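Long-range contacts in Alpha/beta hydrolase fold protein (Nakamurella multipartita, PDB 4Y7D), which probably acts as a hydrolase of the alpha/beta-hydrolase fold, although its substrate is not established: residues A[18-23]-A[89-94]; A[35-40]-A[62-67]; A[24-29]-A[72-77]. One frame throughout, in Å; residues are numbered along the deposited sequence.

Contact 1. Residues A[18-23]-A[89-94]; sequences VSTARG and YAALFD
Thr-20 meets helix 82-95 with both branches of its side chain, each laid on a different residue. Its OG1 sits 3.6 Å from Ala-91 CB, while its CG2 comes over the helix backbone, 3.7 Å from Leu-92 CA. A chi1 of 85° puts OG1 between the backbone N and the carbonyl carbon and sends CG2 anti to that carbon, which is how one residue covers two neighbours on the helix. Ala-91 points toward the turn, and its methyl is shared: Arg-22 CG touches Ala-91 CB at 3.6 Å. Beyond CG the arginine chain bends, leads away from 89-94 and touches Glu-84 and Glu-87 of the same helix. Farther back on the strand, Val-18 and Leu-92 cross at about a right angle, with Val-18 CG1 3.7 Å from Leu-92 CD1. Leu-92 reaches it because its CG stands anti to the backbone N, and its side chain also lies against Val-25 of the next strand.

The Thr-20 hydroxyl bonds inside its own turn. It accepts from Arg-22 N at 2.9 Å, an ST turn, and donates to Gly-23 O at 2.8 Å, in the carbonyl plane on a lone pair. Gly-23 O takes both the N and the OG1 of Thr-20, while Gly-23 N closes the type I turn on Thr-20 O, linking strands 16-20 and 23-31. Across the contact there is no direct hydrogen bond. A water bridges the gap instead, accepting from Ala-21 N and donating to Ala-91 O. Chemically, then, the direct contacts are all van der Waals, mostly carbon on carbon with the hydroxyl oxygen on the Ala-91 methyl, while that hydroxyl bonds within the turn and the water joins Ala-21 N to Ala-91 O.

Contact 2. Residues A[35-40]-A[62-67]; sequences PVLVVH and RAIVVD
Val-38 O is held from two sources: a bridging water donates to it at 2.8 Å, and Val-66 N adds a weak, long bond of 3.5 Å. The same water donates to Val-66 O and accepts from His-40 N, filling in where the parallel strands 35-39 and 62-66 splay apart. Before that point the pairing is regular, with Val-36 N bonded to Arg-62 O, Ile-64 N to Val-36 O, and Val-38 N to Ile-64 O at 2.9 Å, nearly straight at 173°.

On one face Leu-37 CD1 reaches Val-66 CG1 at 3.9 Å, beneath helix 82-95. On the other, Val-38 CG2 packs on Ala-63 CB at 3.9 Å, and helix 46-58 covers them. Pro-35 CB rests over one face of the Arg-62 guanidinium, offset toward its rim. At the far end His-40 presents the edge of its ring, CD2 lying 3.3 Å from Val-66 O in the ring plane; Tyr-71 meets the ring edge-to-face. This beta-alpha-beta crossover thus joins its strands by backbone bonds between largely apolar faces covered by helices, and where direct pairing weakens, one water links Val-38 O, Val-66 O and His-40 N.

Contact 3. Residues A[24-29]-A[72-77]; sequences EVDCVI and FGTPLG
Thr-74 OG1 and Asp-26 N make the firm part of this contact, a hydrogen bond of 2.9 Å and 169° from strand to loop. The hydroxyl in turn donates a hydrogen bond to Asp-67 O, so one oxygen ties strand 23-31 to Asp-67, where the chain leaves strand 62-66. With chi1 at -56° OG1 lies anti to the carbonyl carbon, and CG2, anti to the backbone N, is turned alongside Val-25 CG2 at 3.9 Å, the two side chains pointing the same way. A valine in place of Thr-74 would probably leave both Asp-26 N and Asp-67 O without their partner and let the loop drift from the strand.

The Asp-26 carboxylate side is wetter. One water links its OD2 to Gly-73 N and another links its OD1 to Gly-73 O, while OD1 is also hydrogen-bonded to Thr-17 OG1. Direct contact here is slight, Asp-26 OD2 approaching Gly-73 CA at 3.4 Å; a beta carbon on that glycine would run into the carboxylate oxygen. Glu-24, Gly-73 and Pro-75 are exposed, Pro-75 CD sitting 3.5 Å from Glu-24 O. The strand order 1-2-4-3-5-6-7-8 is that of the alpha/beta-hydrolase fold: antiparallel strand 23-31, second from the edge, pins the loop that follows its neighbour 62-66, the first of the adjacent parallel strands from that side.

From the N terminus, strand 16-20 turns back into strand 23-31, and the chain then enters strand 35-39, helix 46-58 and strand 62-66. Contact 2 closes the shortest of the three loops, across that beta-alpha-beta unit. Contact 3 closes next, when the chain beyond strand 62-66 returns to strand 23-31, and contact 1 last, when helix 82-95 comes back to the first hairpin. The three are nested without crossing: 2 inside 3, and 3 inside 1. Val-28 N to Val-65 O joins contacts 3 and 2 through the sheet, Val-18 N to Val-25 O joins 1 and 3, and Leu-92 packing on Val-66 brings the helix of contact 1 onto contact 2.

Contact 1. Residues A[18-23]-A[89-94]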
ATOM      1  N   VAL A  18       9.663  15.539   8.458  1.00 21.51           N
ATOM      2  CA  VAL A  18       9.558  16.721   7.636  1.00 21.73           C
ATOM      3  C   VAL A  18       8.473  17.605   8.202  1.00 21.57           C
ATOM      4  O   VAL A  18       7.313  17.184   8.251  1.00 21.49           O
ATOM      5  CB  VAL A  18       9.254  16.377   6.177  1.00 21.51           C
ATOM      6  CG1 VAL A  18       9.118  17.651   5.331  1.00 22.28           C
ATOM      7  CG2 VAL A  18      10.346  15.501   5.614  1.00 21.50           C
ATOM      8  N   SER A  19       8.834  18.844   8.545  1.00 21.94           N
ATOM      9  CA  SER A  19       7.829  19.782   9.057  1.00 23.58           C
ATOM     10  C   SER A  19       7.163  20.495   7.908  1.00 24.32           C
ATOM     11  O   SER A  19       7.755  21.364   7.259  1.00 23.29           O
ATOM     12  CB  SER A  19       8.382  20.854   9.962  1.00 25.62           C
ATOM     13  OG  SER A  19       8.956  20.285  11.100  1.00 29.98           O
ATOM     14  N   THR A  20       5.898  20.193   7.721  1.00 23.66           N
ATOM     15  CA  THR A  20       5.098  20.773   6.631  1.00 23.94           C
ATOM     16  C   THR A  20       4.108  21.792   7.201  1.00 23.66           C
ATOM     17  O   THR A  20       3.846  21.846   8.390  1.00 23.00           O
ATOM     18  CB  THR A  20       4.302  19.722   5.818  1.00 23.16           C
ATOM     19  OG1 THR A  20       3.042  19.438   6.455  1.00 23.61           O
ATOM     20  CG2 THR A  20       5.090  18.424   5.627  1.00 23.79           C
ATOM     21  N   ALA A  21       3.480  22.526   6.299  1.00 24.68           N
ATOM     22  CA  ALA A  21       2.494  23.519   6.694  1.00 25.38           C
ATOM     23  C   ALA A  21       1.278  22.833   7.304  1.00 25.45           C
ATOM     24  O   ALA A  21       0.547  23.490   8.039  1.00 26.05           O
ATOM     25  CB  ALA A  21       2.078  24.381   5.497  1.00 26.24           C
ATOM     26  N   ARG A  22       1.077  21.549   6.980  1.00 24.86           N
ATOM     27  CA  ARG A  22      -0.048  20.769   7.548  1.00 25.62           C
ATOM     28  C   ARG A  22       0.322  19.955   8.794  1.00 26.81           C
ATOM     29  O   ARG A  22      -0.551  19.265   9.370  1.00 25.76           O
ATOM     30  CB  ARG A  22      -0.633  19.880   6.481  1.00 25.93           C
ATOM     31  CG  ARG A  22      -1.252  20.621   5.290  1.00 27.00           C
ATOM     32  CD  ARG A  22      -2.553  21.331   5.633  1.00 29.50           C
ATOM     33  NE  ARG A  22      -3.550  20.376   6.138  1.00 29.89           N
ATOM     34  CZ  ARG A  22      -4.825  20.686   6.342  1.00 33.56           C
ATOM     35  NH1 ARG A  22      -5.260  21.938   6.108  1.00 35.08           N
ATOM     36  NH2 ARG A  22      -5.679  19.747   6.796  1.00 34.48           N
ATOM     37  N   GLY A  23       1.576  20.046   9.230  1.00 24.68           N
ATOM     38  CA  GLY A  23       2.090  19.319  10.401  1.00 25.46           C
ATOM     39  C   GLY A  23       3.301  18.478  10.059  1.00 24.57           C
ATOM     40  O   GLY A  23       3.727  18.396   8.908  1.00 23.25           O
ATOM     41  N   TYR A  89       0.166  15.263   2.020  1.00 19.51           N
ATOM     42  CA  TYR A  89       1.120  14.845   1.003  1.00 18.88           C
ATOM     43  C   TYR A  89       1.525  16.019   0.110  1.00 18.68           C
ATOM     44  O   TYR A  89       2.699  16.185  -0.275  1.00 19.16           O
ATOM     45  CB  TYR A  89       0.552  13.731   0.067  1.00 18.63           C
ATOM     46  CG  TYR A  89       0.016  12.498   0.780  1.00 18.67           C
ATOM     47  CD1 TYR A  89       0.529  12.116   2.031  1.00 19.56           C
ATOM     48  CD2 TYR A  89      -0.965  11.717   0.188  1.00 19.18           C
ATOM     49  CE1 TYR A  89       0.052  10.985   2.682  1.00 19.35           C
ATOM     50  CE2 TYR A  89      -1.482  10.601   0.852  1.00 18.50           C
ATOM     51  CZ  TYR A  89      -0.969  10.251   2.076  1.00 18.30           C
ATOM     52  OH  TYR A  89      -1.478   9.198   2.764  1.00 19.90           O
ATOM     53  N   ALA A  90       0.561  16.843  -0.247  1.00 19.49           N
ATOM     54  CA  ALA A  90       0.868  18.039  -1.096  1.00 20.18           C
ATOM     55  C   ALA A  90       1.743  18.993  -0.302  1.00 21.63           C
ATOM     56  O   ALA A  90       2.664  19.602  -0.858  1.00 20.64           O
ATOM     57  CB  ALA A  90      -0.433  18.731  -1.533  1.00 21.64           C
ATOM     58  N   ALA A  91       1.460  19.129   0.988  1.00 20.65           N
ATOM     59  CA  ALA A  91       2.304  19.963   1.852  1.00 21.88           C
ATOM     60  C   ALA A  91       3.717  19.382   2.036  1.00 21.65           C
ATOM     61  O   ALA A  91       4.704  20.119   2.122  1.00 22.86           O
ATOM     62  CB  ALA A  91       1.617  20.185   3.194  1.00 22.55           C
ATOM     63  N   LEU A  92       3.824  18.060   2.055  1.00 20.14           N
ATOM     64  CA  LEU A  92       5.105  17.389   2.053  1.00 19.47           C
ATOM     65  C   LEU A  92       5.886  17.702   0.741  1.00 19.53           C
ATOM     66  O   LEU A  92       7.056  18.036   0.788  1.00 19.28           O
ATOM     67  CB  LEU A  92       4.886  15.884   2.200  1.00 18.60           C
ATOM     68  CG  LEU A  92       6.139  15.010   2.082  1.00 19.61           C
ATOM     69  CD1 LEU A  92       7.283  15.366   3.016  1.00 19.76           C
ATOM     70  CD2 LEU A  92       5.716  13.560   2.255  1.00 20.06           C
ATOM     71  N   PHE A  93       5.216  17.640  -0.411  1.00 19.66           N
ATOM     72  CA  PHE A  93       5.858  17.961  -1.676  1.00 20.02           C
ATOM     73  C   PHE A  93       6.348  19.414  -1.609  1.00 20.04           C
ATOM     74  O   PHE A  93       7.462  19.734  -1.978  1.00 21.38           O
ATOM     75  CB  PHE A  93       4.841  17.825  -2.821  1.00 20.16           C
ATOM     76  CG  PHE A  93       4.472  16.383  -3.207  1.00 19.53           C
ATOM     77  CD1 PHE A  93       4.975  15.268  -2.549  1.00 19.34           C
ATOM     78  CD2 PHE A  93       3.588  16.168  -4.268  1.00 20.65           C
ATOM     79  CE1 PHE A  93       4.574  13.981  -2.925  1.00 19.44           C
ATOM     80  CE2 PHE A  93       3.199  14.912  -4.668  1.00 20.81           C
ATOM     81  CZ  PHE A  93       3.678  13.786  -3.977  1.00 19.83           C
ATOM     82  N   ASP A  94       5.516  20.307  -1.081  1.00 21.12           N
ATOM     83  CA  ASP A  94       5.942  21.714  -0.912  1.00 21.16           C
ATOM     84  C   ASP A  94       7.226  21.792  -0.047  1.00 21.31           C
ATOM     85  O   ASP A  94       8.187  22.529  -0.380  1.00 20.20           O
ATOM     86  CB  ASP A  94       4.878  22.571  -0.211  1.00 22.22           C
ATOM     87  CG  ASP A  94       3.644  22.845  -1.053  1.00 23.37           C
ATOM     88  OD1 ASP A  94       3.640  22.553  -2.251  1.00 22.21           O
ATOM     89  OD2 ASP A  94       2.667  23.383  -0.472  1.00 23.50           O
TER
HETATM   90  O   HOH W   1       4.425  22.549   3.538  1.00 20.94           O

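Contact 2. Residues A[35-40]-A[62-67]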
ATOM      1  N   PRO A  35      10.752  10.989  -8.922  1.00 20.94           N
ATOM      2  CA  PRO A  35      10.193  10.658  -7.606  1.00 20.00           C
ATOM      3  C   PRO A  35       8.823  10.048  -7.615  1.00 19.74           C
ATOM      4  O   PRO A  35       7.968  10.404  -8.448  1.00 19.43           O
ATOM      5  CB  PRO A  35      10.181  12.023  -6.884  1.00 20.67           C
ATOM      6  CG  PRO A  35       9.955  12.989  -7.999  1.00 20.76           C
ATOM      7  CD  PRO A  35      10.735  12.453  -9.187  1.00 22.39           C
ATOM      8  N   VAL A  36       8.605   9.156  -6.650  1.00 19.38           N
ATOM      9  CA  VAL A  36       7.311   8.509  -6.413  1.00 18.81           C
ATOM     10  C   VAL A  36       6.973   8.533  -4.937  1.00 18.62           C
ATOM     11  O   VAL A  36       7.771   8.072  -4.112  1.00 18.67           O
ATOM     12  CB  VAL A  36       7.385   7.041  -6.856  1.00 19.28           C
ATOM     13  CG1 VAL A  36       6.029   6.363  -6.687  1.00 19.23           C
ATOM     14  CG2 VAL A  36       7.893   6.966  -8.279  1.00 20.54           C
ATOM     15  N   LEU A  37       5.797   9.061  -4.623  1.00 17.31           N
ATOM     16  CA  LEU A  37       5.259   8.987  -3.287  1.00 17.46           C
ATOM     17  C   LEU A  37       4.636   7.601  -3.113  1.00 16.96           C
ATOM     18  O   LEU A  37       3.838   7.185  -3.927  1.00 17.95           O
ATOM     19  CB  LEU A  37       4.192  10.033  -3.063  1.00 17.41           C
ATOM     20  CG  LEU A  37       3.401   9.972  -1.746  1.00 18.26           C
ATOM     21  CD1 LEU A  37       4.295  10.429  -0.588  1.00 18.91           C
ATOM     22  CD2 LEU A  37       2.127  10.759  -1.888  1.00 19.45           C
ATOM     23  N   VAL A  38       5.080   6.868  -2.105  1.00 17.16           N
ATOM     24  CA  VAL A  38       4.674   5.459  -1.857  1.00 16.43           C
ATOM     25  C   VAL A  38       3.823   5.467  -0.576  1.00 16.78           C
ATOM     26  O   VAL A  38       4.312   5.914   0.479  1.00 17.48           O
ATOM     27  CB  VAL A  38       5.906   4.591  -1.672  1.00 17.25           C
ATOM     28  CG1 VAL A  38       5.519   3.143  -1.449  1.00 17.99           C
ATOM     29  CG2 VAL A  38       6.760   4.666  -2.911  1.00 18.59           C
ATOM     30  N   VAL A  39       2.604   4.963  -0.685  1.00 16.49           N
ATOM     31  CA  VAL A  39       1.587   5.121   0.353  1.00 16.17           C
ATOM     32  C   VAL A  39       1.088   3.750   0.831  1.00 18.01           C
ATOM     33  O   VAL A  39       0.412   2.990   0.112  1.00 18.35           O
ATOM     34  CB  VAL A  39       0.421   5.951  -0.186  1.00 16.20           C
ATOM     35  CG1 VAL A  39      -0.539   6.280   0.953  1.00 16.36           C
ATOM     36  CG2 VAL A  39       0.909   7.224  -0.915  1.00 17.54           C
ATOM     37  N   HIS A  40       1.453   3.429   2.060  1.00 17.87           N
ATOM     38  CA  HIS A  40       1.154   2.135   2.671  1.00 18.25           C
ATOM     39  C   HIS A  40      -0.329   1.934   3.026  1.00 18.15           C
ATOM     40  O   HIS A  40      -1.128   2.880   3.181  1.00 17.98           O
ATOM     41  CB  HIS A  40       2.065   1.920   3.929  1.00 18.27           C
ATOM     42  CG  HIS A  40       1.729   2.801   5.066  1.00 18.69           C
ATOM     43  ND1 HIS A  40       0.618   2.600   5.865  1.00 18.91           N
ATOM     44  CD2 HIS A  40       2.383   3.872   5.597  1.00 18.40           C
ATOM     45  CE1 HIS A  40       0.583   3.525   6.806  1.00 18.92           C
ATOM     46  NE2 HIS A  40       1.631   4.305   6.665  1.00 18.61           N
ATOM     47  N   ARG A  62      13.174   7.338  -7.495  1.00 21.64           N
ATOM     48  CA  ARG A  62      13.389   7.625  -6.103  1.00 21.92           C
ATOM     49  C   ARG A  62      12.059   7.524  -5.416  1.00 20.83           C
ATOM     50  O   ARG A  62      11.035   7.846  -6.012  1.00 20.93           O
ATOM     51  CB  ARG A  62      14.114   8.960  -5.834  1.00 23.84           C
ATOM     52  CG  ARG A  62      13.315  10.223  -5.764  1.00 27.05           C
ATOM     53  CD  ARG A  62      14.277  11.428  -5.547  1.00 29.76           C
ATOM     54  NE  ARG A  62      13.678  12.786  -5.606  1.00 32.41           N
ATOM     55  CZ  ARG A  62      13.182  13.467  -4.546  1.00 32.47           C
ATOM     56  NH1 ARG A  62      13.161  12.943  -3.328  1.00 30.75           N
ATOM     57  NH2 ARG A  62      12.722  14.709  -4.703  1.00 34.60           N
ATOM     58  N   ALA A  63      12.049   7.021  -4.185  1.00 21.24           N
ATOM     59  CA  ALA A  63      10.795   6.880  -3.437  1.00 20.11           C
ATOM     60  C   ALA A  63      10.750   7.791  -2.213  1.00 21.22           C
ATOM     61  O   ALA A  63      11.773   8.001  -1.538  1.00 22.34           O
ATOM     62  CB  ALA A  63      10.630   5.448  -3.029  1.00 21.05           C
ATOM     63  N   ILE A  64       9.564   8.332  -1.945  1.00 19.81           N
ATOM     64  CA  ILE A  64       9.266   9.110  -0.790  1.00 20.04           C
ATOM     65  C   ILE A  64       8.247   8.251  -0.038  1.00 19.05           C
ATOM     66  O   ILE A  64       7.106   8.178  -0.434  1.00 18.89           O
ATOM     67  CB  ILE A  64       8.700  10.508  -1.180  1.00 20.75           C
ATOM     68  CG1 ILE A  64       9.738  11.287  -2.006  1.00 22.00           C
ATOM     69  CG2 ILE A  64       8.272  11.302   0.060  1.00 21.65           C
ATOM     70  CD1 ILE A  64       9.133  12.372  -2.865  1.00 22.27           C
ATOM     71  N   VAL A  65       8.690   7.575   1.017  1.00 19.78           N
ATOM     72  CA  VAL A  65       7.849   6.547   1.664  1.00 19.47           C
ATOM     73  C   VAL A  65       7.369   7.132   2.979  1.00 19.36           C
ATOM     74  O   VAL A  65       8.199   7.356   3.881  1.00 19.72           O
ATOM     75  CB  VAL A  65       8.706   5.310   1.989  1.00 21.79           C
ATOM     76  CG1 VAL A  65       7.889   4.269   2.749  1.00 23.10           C
ATOM     77  CG2 VAL A  65       9.432   4.776   0.747  1.00 22.19           C
ATOM     78  N   VAL A  66       6.082   7.468   3.063  1.00 17.66           N
ATOM     79  CA  VAL A  66       5.562   8.100   4.268  1.00 19.04           C
ATOM     80  C   VAL A  66       5.140   7.105   5.313  1.00 19.62           C
ATOM     81  O   VAL A  66       4.809   5.967   4.977  1.00 19.97           O
ATOM     82  CB  VAL A  66       4.300   8.961   3.974  1.00 19.94           C
ATOM     83  CG1 VAL A  66       4.724  10.263   3.324  1.00 21.25           C
ATOM     84  CG2 VAL A  66       3.289   8.213   3.111  1.00 19.10           C
ATOM     85  N   ASP A  67       5.114   7.569   6.560  1.00 19.68           N
ATOM     86  CA  ASP A  67       4.280   7.010   7.622  1.00 20.04           C
ATOM     87  C   ASP A  67       3.008   7.861   7.629  1.00 20.04           C
ATOM     88  O   ASP A  67       3.071   9.059   7.861  1.00 20.15           O
ATOM     89  CB  ASP A  67       4.967   7.080   8.974  1.00 21.25           C
ATOM     90  CG  ASP A  67       6.014   6.022   9.168  1.00 23.89           C
ATOM     91  OD1 ASP A  67       5.654   4.834   9.041  1.00 25.39           O
ATOM     92  OD2 ASP A  67       7.206   6.341   9.477  1.00 23.21           O
TER
HETATM   93  O   HOH W   2       4.120   4.433   2.819  1.00 18.57           O

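Contact 3. Residues A[24-29]-A[72-77]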
ATOM      1  N   GLU A  24       3.832  17.804  11.067  1.00 24.68           N
ATOM      2  CA  GLU A  24       4.973  16.941  10.863  0.60 24.23           C
ATOM      3  C   GLU A  24       4.566  15.629  10.200  1.00 23.19           C
ATOM      4  O   GLU A  24       3.487  15.102  10.458  1.00 22.10           O
ATOM      5  CB  GLU A  24       5.694  16.699  12.199  0.60 26.29           C
ATOM      6  CG  GLU A  24       6.469  17.936  12.654  0.60 28.17           C
ATOM      7  CD  GLU A  24       7.072  17.835  14.045  0.60 32.11           C
ATOM      8  OE1 GLU A  24       7.076  16.738  14.649  0.60 31.77           O
ATOM      9  OE2 GLU A  24       7.551  18.880  14.545  0.60 36.63           O
ATOM     10  N   VAL A  25       5.427  15.131   9.323  1.00 21.63           N
ATOM     11  CA  VAL A  25       5.214  13.812   8.703  1.00 20.43           C
ATOM     12  C   VAL A  25       6.545  13.121   8.603  1.00 21.18           C
ATOM     13  O   VAL A  25       7.554  13.742   8.188  1.00 20.97           O
ATOM     14  CB  VAL A  25       4.468  13.865   7.319  1.00 20.73           C
ATOM     15  CG1 VAL A  25       5.297  14.574   6.258  1.00 19.80           C
ATOM     16  CG2 VAL A  25       4.090  12.486   6.801  1.00 20.43           C
ATOM     17  N   ASP A  26       6.600  11.842   9.004  1.00 20.35           N
ATOM     18  CA  ASP A  26       7.825  11.088   8.863  1.00 21.33           C
ATOM     19  C   ASP A  26       7.873  10.396   7.516  1.00 20.79           C
ATOM     20  O   ASP A  26       6.843   9.906   6.989  1.00 20.42           O
ATOM     21  CB  ASP A  26       7.951  10.060   9.997  1.00 21.87           C
ATOM     22  CG  ASP A  26       8.412  10.663  11.293  1.00 24.89           C
ATOM     23  OD1 ASP A  26       8.548  11.920  11.439  1.00 24.81           O
ATOM     24  OD2 ASP A  26       8.688   9.850  12.205  1.00 26.90           O
ATOM     25  N   CYS A  27       9.078  10.260   6.996  1.00 20.30           N
ATOM     26  CA  CYS A  27       9.258   9.551   5.750  1.00 21.76           C
ATOM     27  C   CYS A  27      10.659   8.999   5.621  1.00 21.22           C
ATOM     28  O   CYS A  27      11.549   9.364   6.374  1.00 21.36           O
ATOM     29  CB  CYS A  27       8.858  10.417   4.555  1.00 23.22           C
ATOM     30  SG  CYS A  27       9.893  11.830   4.332  1.00 25.46           S
ATOM     31  N   VAL A  28      10.861   8.107   4.649  1.00 20.75           N
ATOM     32  CA  VAL A  28      12.165   7.632   4.278  1.00 20.89           C
ATOM     33  C   VAL A  28      12.307   7.990   2.821  1.00 22.65           C
ATOM     34  O   VAL A  28      11.419   7.732   2.011  1.00 22.54           O
ATOM     35  CB  VAL A  28      12.313   6.107   4.498  1.00 21.50           C
ATOM     36  CG1 VAL A  28      13.678   5.601   4.086  1.00 22.81           C
ATOM     37  CG2 VAL A  28      12.035   5.748   5.953  1.00 22.16           C
ATOM     38  N   ILE A  29      13.474   8.518   2.520  1.00 23.51           N
ATOM     39  CA  ILE A  29      13.829   9.051   1.224  1.00 26.19           C
ATOM     40  C   ILE A  29      14.899   8.084   0.698  1.00 25.73           C
ATOM     41  O   ILE A  29      15.957   7.961   1.302  1.00 25.20           O
ATOM     42  CB  ILE A  29      14.483  10.452   1.405  1.00 28.74           C
ATOM     43  CG1 ILE A  29      13.509  11.483   2.018  1.00 28.70           C
ATOM     44  CG2 ILE A  29      15.056  10.965   0.116  1.00 30.81           C
ATOM     45  CD1 ILE A  29      12.343  11.863   1.165  1.00 27.08           C
ATOM     46  N   PHE A  72       3.543   4.983  13.473  1.00 23.31           N
ATOM     47  CA  PHE A  72       4.874   5.308  13.959  0.60 23.74           C
ATOM     48  C   PHE A  72       4.964   6.777  14.356  1.00 24.03           C
ATOM     49  O   PHE A  72       4.198   7.203  15.197  1.00 24.08           O
ATOM     50  CB  PHE A  72       5.944   4.893  12.948  0.60 23.82           C
ATOM     51  CG  PHE A  72       6.081   3.390  12.772  0.60 24.89           C
ATOM     52  CD1 PHE A  72       5.967   2.530  13.858  0.60 26.21           C
ATOM     53  CD2 PHE A  72       6.416   2.848  11.529  0.60 24.61           C
ATOM     54  CE1 PHE A  72       6.084   1.155  13.691  0.60 26.96           C
ATOM     55  CE2 PHE A  72       6.590   1.474  11.368  0.60 25.81           C
ATOM     56  CZ  PHE A  72       6.432   0.632  12.462  0.60 26.13           C
ATOM     57  N   GLY A  73       5.893   7.550  13.754  1.00 22.36           N
ATOM     58  CA  GLY A  73       6.109   8.909  14.242  1.00 23.23           C
ATOM     59  C   GLY A  73       5.227  10.020  13.695  1.00 22.52           C
ATOM     60  O   GLY A  73       5.361  11.174  14.150  1.00 23.22           O
ATOM     61  N   THR A  74       4.364   9.725  12.727  1.00 21.42           N
ATOM     62  CA  THR A  74       3.526  10.780  12.157  1.00 21.56           C
ATOM     63  C   THR A  74       2.317  10.965  13.050  1.00 22.84           C
ATOM     64  O   THR A  74       1.524  10.041  13.186  1.00 23.21           O
ATOM     65  CB  THR A  74       3.119  10.510  10.729  1.00 20.16           C
ATOM     66  OG1 THR A  74       4.286  10.307   9.903  1.00 19.19           O
ATOM     67  CG2 THR A  74       2.301  11.623  10.170  1.00 20.12           C
ATOM     68  N   PRO A  75       2.144  12.148  13.629  1.00 23.79           N
ATOM     69  CA  PRO A  75       0.998  12.298  14.500  1.00 24.29           C
ATOM     70  C   PRO A  75      -0.320  12.250  13.755  1.00 23.38           C
ATOM     71  O   PRO A  75      -0.434  12.697  12.637  1.00 21.92           O
ATOM     72  CB  PRO A  75       1.196  13.671  15.164  1.00 26.48           C
ATOM     73  CG  PRO A  75       2.193  14.372  14.355  1.00 26.36           C
ATOM     74  CD  PRO A  75       2.918  13.385  13.495  1.00 24.70           C
ATOM     75  N   LEU A  76      -1.348  11.695  14.404  1.00 24.36           N
ATOM     76  CA  LEU A  76      -2.668  11.672  13.801  1.00 24.49           C
ATOM     77  C   LEU A  76      -3.148  13.059  13.382  1.00 24.14           C
ATOM     78  O   LEU A  76      -3.786  13.216  12.317  1.00 24.32           O
ATOM     79  CB  LEU A  76      -3.665  10.978  14.794  1.00 26.65           C
ATOM     80  CG  LEU A  76      -5.023  10.666  14.210  1.00 27.43           C
ATOM     81  CD1 LEU A  76      -4.929   9.869  12.892  1.00 27.48           C
ATOM     82  CD2 LEU A  76      -5.872   9.934  15.232  1.00 28.65           C
ATOM     83  N   GLY A  77      -2.808  14.070  14.184  1.00 24.72           N
ATOM     84  CA  GLY A  77      -3.216  15.432  13.941  1.00 26.15           C
ATOM     85  C   GLY A  77      -2.712  16.035  12.632  1.00 24.67           C
ATOM     86  O   GLY A  77      -3.240  17.048  12.165  1.00 25.86           O
TER
HETATM   87  O   HOH W   3       7.992   7.293  11.890  1.00 21.75           O
HETATM   88  O   HOH W   4       6.403  13.145  12.422  1.00 31.97           O